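Side-chain contact in nucleoprotein (Rift valley fever virus, PDB 3OV9), which encapsidates the viral RNA genome, shielding it from nucleases, and assembles into ring-shaped hexamers that serve in building the nucleocapsid: residues E22-V25 with R26-Y30. Residues are numbered along the deposited sequence; the frame is centred on the assembly and turned at random. Where two conformers were deposited one is given.
Sequences EQWV and REFAY
Phe28 N donates to Trp24 O at 2.9 Å and more weakly to Val25 O at 3.3 Å, near the end of helix 18-28. Just before it, Glu27 N bonds Gln23 O and Arg26 N bonds Glu22 O, both i to i+4. Over this last oxygen lies the Arg26 side chain: a bend at chi3 (-67°) folds it back along the helix, and Glu22 O sits 3.6 Å above the centre of the guanidinium plane. At the edge of that plane, one water accepts from Arg26 NH1 (2.9 Å) and donates to Glu22 OE1 (2.6 Å). Glu22 OE2, meanwhile, forms a salt bridge with Arg18. On another side of the helix, Trp24 CB meets Phe28 CE2 at 4.0 Å; the indole five-membered ring and the Phe28 ring are 20° from parallel, slid until they barely overlap. Glu27 OE1 comes to the indole edge at CD1 (3.8 Å), while Glu27 OE2 is hydrogen-bonded to Thr82 OG1 of the second subunit. That subunit also packs Leu60 on Phe28 and Lys56 on Trp24. This part of the oligomerization region thus meets its neighbour with aromatic packing plus a carboxylate, while Glu22 OE1 and Arg26 NH1, 4.6 Å apart, pair through water, not directly.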
loop_
_atom_site.group_PDB
_atom_site.type_symbol
_atom_site.label_atom_id
_atom_site.label_comp_id
_atom_site.label_asym_id
_atom_site.label_seq_id
_atom_site.Cartn_x
_atom_site.Cartn_y
_atom_site.Cartn_z
ATOM N N GLU A 22 -43.160 0.937 -16.078
ATOM C CA GLU A 22 -42.524 2.258 -16.120
ATOM C C GLU A 22 -42.895 3.128 -14.914
ATOM O O GLU A 22 -42.072 3.928 -14.454
ATOM C CB GLU A 22 -42.813 2.971 -17.446
ATOM C CG GLU A 22 -42.026 2.395 -18.634
ATOM C CD GLU A 22 -42.317 3.084 -19.956
ATOM O OE1 GLU A 22 -43.154 4.011 -19.986
ATOM O OE2 GLU A 22 -41.703 2.693 -20.973
ATOM N N GLN A 23 -44.119 2.960 -14.405
ATOM C CA GLN A 23 -44.547 3.634 -13.177
ATOM C C GLN A 23 -43.734 3.136 -11.983
ATOM O O GLN A 23 -43.308 3.930 -11.138
ATOM C CB GLN A 23 -46.044 3.431 -12.917
ATOM C CG GLN A 23 -46.957 4.305 -13.769
ATOM C CD GLN A 23 -48.389 4.367 -13.258
ATOM O OE1 GLN A 23 -48.632 4.422 -12.053
ATOM N NE2 GLN A 23 -49.346 4.376 -14.181
ATOM N N TRP A 24 -43.511 1.823 -11.918
ATOM C CA TRP A 24 -42.680 1.250 -10.855
ATOM C C TRP A 24 -41.242 1.755 -10.947
ATOM O O TRP A 24 -40.628 2.086 -9.926
ATOM C CB TRP A 24 -42.711 -0.282 -10.874
ATOM C CG TRP A 24 -44.007 -0.882 -10.393
ATOM C CD1 TRP A 24 -44.852 -0.372 -9.447
ATOM C CD2 TRP A 24 -44.587 -2.121 -10.823
ATOM N NE1 TRP A 24 -45.931 -1.210 -9.273
ATOM C CE2 TRP A 24 -45.792 -2.290 -10.103
ATOM C CE3 TRP A 24 -44.209 -3.101 -11.751
ATOM C CZ2 TRP A 24 -46.624 -3.401 -10.283
ATOM C CZ3 TRP A 24 -45.039 -4.206 -11.932
ATOM C CH2 TRP A 24 -46.230 -4.346 -11.196
ATOM N N VAL A 25 -40.717 1.831 -12.171
ATOM C CA VAL A 25 -39.367 2.351 -12.400
ATOM C C VAL A 25 -39.243 3.742 -11.774
ATOM O O VAL A 25 -38.300 4.009 -11.031
ATOM C CB VAL A 25 -39.004 2.407 -13.906
ATOM C CG1 VAL A 25 -37.690 3.150 -14.124
ATOM C CG2 VAL A 25 -38.908 1.012 -14.479
ATOM N N ARG A 26 -40.219 4.603 -12.061
ATOM C CA ARG A 26 -40.250 5.961 -11.508
ATOM C C ARG A 26 -40.371 5.982 -9.984
ATOM O O ARG A 26 -39.700 6.777 -9.321
ATOM C CB ARG A 26 -41.377 6.788 -12.138
ATOM C CG ARG A 26 -41.133 7.173 -13.586
ATOM C CD ARG A 26 -42.164 8.185 -14.081
ATOM N NE ARG A 26 -43.511 7.623 -14.149
ATOM C CZ ARG A 26 -44.011 6.981 -15.202
ATOM N NH1 ARG A 26 -43.284 6.810 -16.300
ATOM N NH2 ARG A 26 -45.245 6.509 -15.157
ATOM N N GLU A 27 -41.217 5.109 -9.434
ATOM C CA GLU A 27 -41.418 5.021 -7.985
ATOM C C GLU A 27 -40.122 4.658 -7.259
ATOM O O GLU A 27 -39.831 5.200 -6.192
ATOM C CB GLU A 27 -42.519 4.008 -7.638
ATOM C CG GLU A 27 -42.946 4.040 -6.166
ATOM C CD GLU A 27 -43.886 2.910 -5.765
ATOM O OE1 GLU A 27 -44.333 2.136 -6.642
ATOM O OE2 GLU A 27 -44.179 2.803 -4.554
ATOM N N PHE A 28 -39.348 3.759 -7.864
ATOM C CA PHE A 28 -38.151 3.198 -7.241
ATOM C C PHE A 28 -36.841 3.861 -7.664
ATOM O O PHE A 28 -35.767 3.452 -7.215
ATOM C CB PHE A 28 -38.059 1.691 -7.532
ATOM C CG PHE A 28 -39.249 0.893 -7.067
ATOM C CD1 PHE A 28 -39.839 1.126 -5.825
ATOM C CD2 PHE A 28 -39.751 -0.135 -7.862
ATOM C CE1 PHE A 28 -40.933 0.371 -5.400
ATOM C CE2 PHE A 28 -40.843 -0.893 -7.446
ATOM C CZ PHE A 28 -41.436 -0.644 -6.216
ATOM N N ALA A 29 -36.926 4.883 -8.515
ATOM C CA ALA A 29 -35.737 5.530 -9.079
ATOM C C ALA A 29 -34.879 6.239 -8.031
ATOM O O ALA A 29 -35.359 6.603 -6.955
ATOM C CB ALA A 29 -36.138 6.503 -10.188
ATOM N N TYR A 30 -33.601 6.412 -8.356
ATOM C CA TYR A 30 -32.677 7.177 -7.525
ATOM C C TYR A 30 -33.253 8.563 -7.251
ATOM O O TYR A 30 -33.703 9.238 -8.177
ATOM C CB TYR A 30 -31.330 7.305 -8.240
ATOM C CG TYR A 30 -30.254 8.065 -7.487
ATOM C CD1 TYR A 30 -29.292 7.387 -6.742
ATOM C CD2 TYR A 30 -30.190 9.458 -7.536
ATOM C CE1 TYR A 30 -28.291 8.078 -6.057
ATOM C CE2 TYR A 30 -29.198 10.161 -6.850
ATOM C CZ TYR A 30 -28.255 9.463 -6.116
ATOM O OH TYR A 30 -27.274 10.156 -5.441
HETATM O O HOH W 1 -44.622 5.757 -18.662
#